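Putative TetR transcriptional regulator (Rhodococcus sp., PDB 2I10) probably binds DNA as a transcriptional regulator of the TetR family. Local coordinates at residues Leu17-Glu22 against Lys39-Asn44; Thr35-Ala40 against Gly53-Leu58; Lys144-Gly149 against Thr155-Leu160. All coordinates share one frame; numbering follows the deposited sequence. Where two conformers were deposited one is given.

Interaction 1: residues Leu17-Glu22 against Lys39-Asn44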
loop_
_atom_site.group_PDB
_atom_site.type_symbol
_atom_site.label_atom_id
_atom_site.label_comp_id
_atom_site.label_asym_id
_atom_site.label_seq_id
_atom_site.Cartn_x
_atom_site.Cartn_y
_atom_site.Cartn_z
ATOM N N LEU B 17 4.152 -20.898 1.520
ATOM C CA LEU B 17 4.166 -19.830 0.495
ATOM C C LEU B 17 4.876 -18.549 0.937
ATOM O O LEU B 17 5.574 -17.909 0.154
ATOM C CB LEU B 17 2.753 -19.512 0.056
ATOM C CG LEU B 17 2.030 -20.636 -0.707
ATOM C CD1 LEU B 17 0.672 -20.067 -1.125
ATOM C CD2 LEU B 17 2.795 -21.111 -1.956
ATOM N N GLN B 18 4.728 -18.200 2.208
ATOM C CA GLN B 18 5.447 -17.072 2.743
ATOM C C GLN B 18 6.918 -17.320 2.762
ATOM O O GLN B 18 7.687 -16.426 2.463
ATOM C CB GLN B 18 4.965 -16.770 4.157
ATOM C CG GLN B 18 5.592 -15.589 4.823
ATOM C CD GLN B 18 4.867 -15.312 6.152
ATOM O OE1 GLN B 18 5.120 -14.329 6.799
ATOM N NE2 GLN B 18 3.961 -16.222 6.548
ATOM N N THR B 19 7.314 -18.533 3.147
ATOM C CA THR B 19 8.717 -18.910 3.132
ATOM C C THR B 19 9.323 -18.846 1.730
ATOM O O THR B 19 10.418 -18.303 1.532
ATOM C CB THR B 19 8.905 -20.322 3.758
ATOM O OG1 THR B 19 8.313 -20.286 5.044
ATOM C CG2 THR B 19 10.356 -20.634 3.916
ATOM N N ALA B 20 8.594 -19.412 0.769
ATOM C CA ALA B 20 8.951 -19.325 -0.656
ATOM C C ALA B 20 9.037 -17.884 -1.161
ATOM O O ALA B 20 10.034 -17.519 -1.780
ATOM C CB ALA B 20 7.992 -20.132 -1.452
HETATM N N MSE B 21 8.033 -17.051 -0.859
HETATM C CA MSE B 21 8.113 -15.604 -1.128
HETATM C C MSE B 21 9.393 -14.919 -0.642
HETATM O O MSE B 21 10.023 -14.193 -1.413
HETATM C CB MSE B 21 6.895 -14.851 -0.561
HETATM C CG MSE B 21 6.908 -13.308 -0.749
HETATM SE SE MSE B 21 6.374 -12.909 -2.572
HETATM C CE MSE B 21 8.032 -13.125 -3.675
ATOM N N GLU B 22 9.790 -15.123 0.614
ATOM C CA GLU B 22 11.002 -14.462 1.152
ATOM C C GLU B 22 12.225 -14.834 0.371
ATOM O O GLU B 22 13.082 -13.992 0.142
ATOM C CB GLU B 22 11.268 -14.800 2.645
ATOM C CG GLU B 22 10.010 -14.868 3.473
ATOM C CD GLU B 22 10.249 -15.118 4.967
ATOM O OE1 GLU B 22 10.959 -16.089 5.363
ATOM O OE2 GLU B 22 9.672 -14.326 5.742
ATOM N N LYS B 39 15.390 -26.792 2.010
ATOM C CA LYS B 39 16.002 -26.399 3.290
ATOM C C LYS B 39 15.103 -25.420 4.047
ATOM O O LYS B 39 14.880 -25.574 5.238
ATOM C CB LYS B 39 17.394 -25.783 3.103
ATOM C CG LYS B 39 17.879 -24.935 4.303
ATOM C CD LYS B 39 19.393 -24.754 4.290
ATOM C CE LYS B 39 19.870 -23.903 5.475
ATOM N NZ LYS B 39 21.368 -23.916 5.592
ATOM N N ALA B 40 14.581 -24.412 3.333
ATOM C CA ALA B 40 13.700 -23.380 3.956
ATOM C C ALA B 40 12.361 -23.944 4.444
ATOM O O ALA B 40 11.866 -23.544 5.504
ATOM C CB ALA B 40 13.471 -22.206 3.000
ATOM N N LEU B 41 11.781 -24.861 3.675
ATOM C CA LEU B 41 10.519 -25.508 4.007
ATOM C C LEU B 41 10.656 -26.650 4.989
ATOM O O LEU B 41 9.685 -27.009 5.660
ATOM C CB LEU B 41 9.843 -26.038 2.741
ATOM C CG LEU B 41 9.390 -24.912 1.815
ATOM C CD1 LEU B 41 8.708 -25.451 0.533
ATOM C CD2 LEU B 41 8.512 -23.963 2.529
ATOM N N GLY B 42 11.843 -27.226 5.092
ATOM C CA GLY B 42 12.037 -28.386 5.994
ATOM C C GLY B 42 11.406 -29.685 5.534
ATOM O O GLY B 42 11.182 -30.595 6.331
ATOM N N ILE B 43 11.139 -29.786 4.234
ATOM C CA ILE B 43 10.628 -31.030 3.629
ATOM C C ILE B 43 11.573 -31.472 2.503
ATOM O O ILE B 43 12.303 -30.651 1.920
ATOM C CB ILE B 43 9.154 -30.874 3.131
ATOM C CG1 ILE B 43 9.094 -29.850 1.998
ATOM C CG2 ILE B 43 8.194 -30.452 4.339
ATOM C CD1 ILE B 43 7.719 -29.661 1.349
ATOM N N ASN B 44 11.569 -32.758 2.192
ATOM C CA ASN B 44 12.452 -33.266 1.152
ATOM C C ASN B 44 11.965 -32.944 -0.289
ATOM O O ASN B 44 10.836 -32.463 -0.484
ATOM C CB ASN B 44 12.778 -34.767 1.393
ATOM C CG ASN B 44 11.564 -35.703 1.236
ATOM O OD1 ASN B 44 10.536 -35.337 0.681
ATOM N ND2 ASN B 44 11.716 -36.945 1.699
#

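Interaction 2: residues Thr35-Ala40 against Gly53-Leu58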
loop_
_atom_site.group_PDB
_atom_site.type_symbol
_atom_site.label_atom_id
_atom_site.label_comp_id
_atom_site.label_asym_id
_atom_site.label_seq_id
_atom_site.Cartn_x
_atom_site.Cartn_y
_atom_site.Cartn_z
ATOM N N THR B 35 17.184 -26.850 -3.680
ATOM C CA THR B 35 17.858 -27.087 -2.423
ATOM C C THR B 35 17.559 -25.948 -1.418
ATOM O O THR B 35 17.342 -26.225 -0.250
ATOM C CB THR B 35 19.358 -27.322 -2.618
ATOM O OG1 THR B 35 19.542 -28.512 -3.383
ATOM C CG2 THR B 35 20.054 -27.548 -1.258
ATOM N N ASP B 36 17.524 -24.697 -1.890
ATOM C CA ASP B 36 17.126 -23.560 -1.041
ATOM C C ASP B 36 15.718 -23.759 -0.501
ATOM O O ASP B 36 15.443 -23.474 0.658
ATOM C CB ASP B 36 17.130 -22.249 -1.846
ATOM C CG ASP B 36 18.546 -21.808 -2.275
ATOM O OD1 ASP B 36 19.553 -22.210 -1.613
ATOM O OD2 ASP B 36 18.630 -21.025 -3.260
ATOM N N LEU B 37 14.813 -24.220 -1.359
ATOM C CA LEU B 37 13.401 -24.332 -0.962
ATOM C C LEU B 37 13.144 -25.464 0.011
ATOM O O LEU B 37 12.432 -25.279 1.020
ATOM C CB LEU B 37 12.514 -24.496 -2.187
ATOM C CG LEU B 37 12.410 -23.239 -3.052
ATOM C CD1 LEU B 37 11.971 -23.641 -4.482
ATOM C CD2 LEU B 37 11.458 -22.242 -2.452
ATOM N N THR B 38 13.719 -26.624 -0.272
ATOM C CA THR B 38 13.632 -27.770 0.650
ATOM C C THR B 38 14.231 -27.445 1.989
ATOM O O THR B 38 13.634 -27.789 3.014
ATOM C CB THR B 38 14.262 -29.072 0.088
ATOM O OG1 THR B 38 15.616 -28.814 -0.318
ATOM C CG2 THR B 38 13.402 -29.572 -1.109
ATOM N N LYS B 39 15.390 -26.792 2.010
ATOM C CA LYS B 39 16.002 -26.399 3.290
ATOM C C LYS B 39 15.103 -25.420 4.047
ATOM O O LYS B 39 14.880 -25.574 5.238
ATOM C CB LYS B 39 17.394 -25.783 3.103
ATOM C CG LYS B 39 17.879 -24.935 4.303
ATOM C CD LYS B 39 19.393 -24.754 4.290
ATOM C CE LYS B 39 19.870 -23.903 5.475
ATOM N NZ LYS B 39 21.368 -23.916 5.592
ATOM N N ALA B 40 14.581 -24.412 3.333
ATOM C CA ALA B 40 13.700 -23.380 3.956
ATOM C C ALA B 40 12.361 -23.944 4.444
ATOM O O ALA B 40 11.866 -23.544 5.504
ATOM C CB ALA B 40 13.471 -22.206 3.000
ATOM N N GLY B 53 4.563 -29.036 -6.618
ATOM C CA GLY B 53 4.956 -29.212 -8.002
ATOM C C GLY B 53 6.391 -28.816 -8.240
ATOM O O GLY B 53 7.257 -28.907 -7.358
ATOM N N SER B 54 6.656 -28.389 -9.461
ATOM C CA SER B 54 7.972 -27.925 -9.822
ATOM C C SER B 54 8.266 -26.577 -9.172
ATOM O O SER B 54 7.363 -25.931 -8.615
ATOM C CB SER B 54 8.128 -27.855 -11.349
ATOM O OG SER B 54 7.376 -26.748 -11.876
ATOM N N LYS B 55 9.526 -26.152 -9.224
ATOM C CA LYS B 55 9.893 -24.825 -8.737
ATOM C C LYS B 55 9.031 -23.749 -9.415
ATOM O O LYS B 55 8.572 -22.794 -8.776
ATOM C CB LYS B 55 11.371 -24.549 -9.037
ATOM C CG LYS B 55 11.772 -23.150 -8.504
ATOM C CD LYS B 55 13.240 -22.854 -8.584
ATOM C CE LYS B 55 13.681 -22.570 -9.968
ATOM N NZ LYS B 55 14.957 -21.788 -9.943
ATOM N N ARG B 56 8.787 -23.930 -10.711
ATOM C CA ARG B 56 7.957 -23.007 -11.481
ATOM C C ARG B 56 6.533 -23.009 -10.965
ATOM O O ARG B 56 5.940 -21.957 -10.780
ATOM C CB ARG B 56 7.986 -23.317 -12.978
ATOM C CG ARG B 56 7.290 -22.233 -13.846
ATOM C CD ARG B 56 8.061 -20.884 -13.739
ATOM N NE ARG B 56 7.679 -19.887 -14.741
ATOM C CZ ARG B 56 8.089 -19.895 -16.015
ATOM N NH1 ARG B 56 7.700 -18.940 -16.843
ATOM N NH2 ARG B 56 8.886 -20.848 -16.465
ATOM N N ASP B 57 5.961 -24.182 -10.748
ATOM C CA ASP B 57 4.594 -24.264 -10.176
ATOM C C ASP B 57 4.569 -23.487 -8.849
ATOM O O ASP B 57 3.670 -22.709 -8.620
ATOM C CB ASP B 57 4.176 -25.706 -9.884
ATOM C CG ASP B 57 4.019 -26.544 -11.136
ATOM O OD1 ASP B 57 3.718 -26.000 -12.200
ATOM O OD2 ASP B 57 4.194 -27.763 -11.051
ATOM N N LEU B 58 5.547 -23.742 -7.982
ATOM C CA LEU B 58 5.584 -23.102 -6.664
ATOM C C LEU B 58 5.712 -21.564 -6.794
ATOM O O LEU B 58 5.070 -20.819 -6.093
ATOM C CB LEU B 58 6.701 -23.670 -5.802
ATOM C CG LEU B 58 7.119 -22.952 -4.515
ATOM C CD1 LEU B 58 5.885 -22.751 -3.560
ATOM C CD2 LEU B 58 8.257 -23.717 -3.796
#

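Interaction 3: residues Lys144-Gly149 against Thr155-Leu160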
loop_
_atom_site.group_PDB
_atom_site.type_symbol
_atom_site.label_atom_id
_atom_site.label_comp_id
_atom_site.label_asym_id
_atom_site.label_seq_id
_atom_site.Cartn_x
_atom_site.Cartn_y
_atom_site.Cartn_z
ATOM N N LYS B 144 -12.486 0.941 -24.519
ATOM C CA LYS B 144 -13.640 0.174 -24.975
ATOM C C LYS B 144 -14.913 0.715 -24.360
ATOM O O LYS B 144 -15.920 0.802 -25.031
ATOM C CB LYS B 144 -13.457 -1.298 -24.576
ATOM C CG LYS B 144 -14.686 -2.177 -24.647
ATOM C CD LYS B 144 -14.364 -3.602 -24.229
ATOM C CE LYS B 144 -15.612 -4.544 -24.281
ATOM N NZ LYS B 144 -16.623 -4.217 -25.338
ATOM N N ALA B 145 -14.890 1.035 -23.058
ATOM C CA ALA B 145 -16.051 1.655 -22.435
ATOM C C ALA B 145 -16.459 3.016 -23.010
ATOM O O ALA B 145 -17.636 3.341 -23.003
ATOM C CB ALA B 145 -15.927 1.704 -20.891
ATOM N N LEU B 146 -15.515 3.821 -23.490
ATOM C CA LEU B 146 -15.875 5.077 -24.127
ATOM C C LEU B 146 -16.583 4.813 -25.469
ATOM O O LEU B 146 -17.511 5.554 -25.847
ATOM C CB LEU B 146 -14.627 5.951 -24.373
ATOM C CG LEU B 146 -13.998 6.710 -23.181
ATOM C CD1 LEU B 146 -12.629 7.275 -23.521
ATOM C CD2 LEU B 146 -14.928 7.820 -22.667
ATOM N N ALA B 147 -16.122 3.784 -26.191
ATOM C CA ALA B 147 -16.730 3.426 -27.481
ATOM C C ALA B 147 -18.141 2.844 -27.227
ATOM O O ALA B 147 -19.085 3.221 -27.892
ATOM C CB ALA B 147 -15.853 2.457 -28.229
ATOM N N ASP B 148 -18.273 2.000 -26.205
ATOM C CA ASP B 148 -19.542 1.365 -25.866
ATOM C C ASP B 148 -20.483 2.381 -25.253
ATOM O O ASP B 148 -21.692 2.263 -25.379
ATOM C CB ASP B 148 -19.349 0.211 -24.868
ATOM C CG ASP B 148 -18.619 -0.980 -25.472
ATOM O OD1 ASP B 148 -18.397 -0.991 -26.722
ATOM O OD2 ASP B 148 -18.270 -1.917 -24.708
ATOM N N GLY B 149 -19.908 3.363 -24.564
ATOM C CA GLY B 149 -20.666 4.487 -24.043
ATOM C C GLY B 149 -21.041 4.376 -22.577
ATOM O O GLY B 149 -21.805 5.192 -22.101
ATOM N N THR B 155 -14.099 11.524 -20.157
ATOM C CA THR B 155 -13.524 10.942 -18.920
ATOM C C THR B 155 -11.994 11.032 -19.053
ATOM O O THR B 155 -11.425 10.701 -20.113
ATOM C CB THR B 155 -13.985 9.492 -18.713
ATOM O OG1 THR B 155 -15.397 9.478 -18.487
ATOM C CG2 THR B 155 -13.272 8.792 -17.497
ATOM N N ASP B 156 -11.330 11.549 -18.018
ATOM C CA ASP B 156 -9.886 11.466 -17.986
ATOM C C ASP B 156 -9.463 10.020 -17.695
ATOM O O ASP B 156 -9.409 9.588 -16.550
ATOM C CB ASP B 156 -9.267 12.461 -17.012
ATOM C CG ASP B 156 -7.750 12.490 -17.108
ATOM O OD1 ASP B 156 -7.160 11.544 -17.686
ATOM O OD2 ASP B 156 -7.141 13.440 -16.597
ATOM N N CYS B 157 -9.159 9.259 -18.747
ATOM C CA CYS B 157 -8.874 7.804 -18.563
ATOM C C CYS B 157 -7.547 7.537 -17.860
ATOM O O CYS B 157 -7.393 6.573 -17.134
ATOM C CB CYS B 157 -8.924 7.110 -19.938
ATOM S SG CYS B 157 -10.621 7.043 -20.497
ATOM N N THR B 158 -6.575 8.398 -18.144
ATOM C CA THR B 158 -5.253 8.327 -17.570
ATOM C C THR B 158 -5.285 8.527 -16.060
ATOM O O THR B 158 -4.705 7.727 -15.302
ATOM C CB THR B 158 -4.350 9.338 -18.280
ATOM O OG1 THR B 158 -4.011 8.793 -19.560
ATOM C CG2 THR B 158 -3.073 9.523 -17.529
ATOM N N ALA B 159 -5.949 9.608 -15.623
ATOM C CA ALA B 159 -6.213 9.843 -14.230
ATOM C C ALA B 159 -7.003 8.722 -13.561
ATOM O O ALA B 159 -6.702 8.332 -12.415
ATOM C CB ALA B 159 -6.951 11.196 -14.037
ATOM N N LEU B 160 -8.048 8.248 -14.243
ATOM C CA LEU B 160 -8.916 7.224 -13.672
ATOM C C LEU B 160 -8.205 5.855 -13.512
ATOM O O LEU B 160 -8.451 5.151 -12.535
ATOM C CB LEU B 160 -10.193 7.084 -14.489
ATOM C CG LEU B 160 -11.289 6.174 -13.908
ATOM C CD1 LEU B 160 -11.779 6.674 -12.540
ATOM C CD2 LEU B 160 -12.406 6.168 -14.879
#

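Interaction 1: residues Leu17-Glu22 against Lys39-Asn44
Thr19 on helix 15-27 packs against Ala40 and Leu41 at the end of helix 34-41. The contact is made by methyl and methine groups. Thr19 CG2 lies 3.6 Å from Ala40 CB, and it is equally close to the Ala40 carbonyl oxygen. Thr19 CB rests against Leu41 CD2 at 3.9 Å, so the two residues of helix 34-41 share one threonine. CG2 lies anti to the Thr19 backbone N, which directs the methyl across the gap. The Leu41 side chain starts off less directly, but its CD2 end swings in to Thr19. Leu41 also packs on Leu48 of helix 45-52 and on Ala16.

The segments belong to the three-helix TetR-type DNA-binding domain. Helix 34-41 is the first helix of the predicted helix-turn-helix, and Gly42, with phi of 72°, starts the turn. Asn44 is the N-cap of the next helix, 45-52.

The polar bonds run within the chain, not across the contact. Thr19 OG1 bonds to Val15 O, one turn back on its own helix. Met21, a selenomethionine, and Glu22 pack on Leu114 of the second subunit.

Interaction 2: residues Thr35-Ala40 against Gly53-Leu58
Lys55 NZ is gripped by two carbonyl oxygens, those of Thr32 and Tyr29, and the lysine also makes a cation-pi contact with Tyr29. The stem of the same side chain crosses Leu37 at about a right angle. Lys55 CG is 4.1 Å from Leu37 CD1. A bend in the lysine chain, chi3 74°, turns the ammonium away from a straight course.

Leu37 and Leu58 meet tip to tip. Leu58 CD2 faces both methyls of Leu37, at 3.8 Å from CD1 and 3.8 Å from CD2. Leu23 of helix 15-27 packs on Leu37. Leu17, Leu48 and Phe52 pack on Leu58. The contact thus joins helix 34-41, the first of the predicted helix-turn-helix, to helix 55-66, which in TetR-family proteins leads from the DNA-binding domain to the ligand-binding domain.

The start of helix 55-66 is closed by a capping box. Asp57 N donates to Ser54 OG at 3.1 Å, nearly straight at 168°. Ser54 N donates to Asp57 OD2 at 3.0 Å, from above the carboxylate plane.

The contact is held by apolar packing between the two helices. Lys55 adds its aliphatic stem to that packing, and its charge is probably stabilised by the carbonyls and the ring beyond it.

Interaction 3: residues Lys144-Gly149 against Thr155-Leu160
Leu146 and Cys157 touch with no flat group between them; the flat groups of these segments are two carboxylates set apart from the touching pair. The Asp156 carboxylate receives Ala159 N over one face, 66° out of its plane. The distance from Ala159 N to Asp156 OD1 is 3.1 Å, and the bond is nearly straight at 173°. Asp156 is thereby the N-cap of helix 157-177. The Asp148 carboxylate is met at its edge instead. Lys144 NZ lies 2.9 Å from Asp148 OD2, on the syn lone pair, in a salt bridge one turn apart on the same helix.

Across the segments, Leu146 CD1 lies 3.6 Å from Cys157 SG. The other methyl, CD2, approaches Thr155 CB more loosely at 4.4 Å. The Cys157 side chain also packs on Leu139 and Phe142 of helix 121-148. Thr155 OG1 bonds to Pro152 O in the connecting loop.

Gly149, the first residue after helix 121-148, has positive phi, and its N still bonds to Ala145 O at 2.8 Å. The contact closes the turn between this long helix and helix 157-177 in the C-terminal domain. Farther along the same segment, Thr158, Ala159 and Leu160 pack on Glu183, Ala186 and Leu190 of the second subunit, respectively.

The contact itself is apolar and thin. Leucine methyls meet a sulfur and a threonine carbon, so van der Waals packing holds the two helix ends to each other here, while the salt bridge and the cap each steady one segment.

From the N terminus, interaction 1 comes first. It closes a loop from helix 15-27 to the end of helix 34-41. Interaction 2 opens on helix 34-41 before interaction 1 has ended, so the two loops cross along the chain and share Lys39 and Ala40. It closes on helix 55-66, beyond helix 45-52. The two contacts also touch in space, where Leu17 meets Leu58, and together they tie helix 34-41 to helices 15-27 and 55-66. Interaction 3 follows in series. It closes a short loop between helices 121-148 and 157-177, with its centre about 44 Å from that of interaction 1, on the opposite side of the chain's centre.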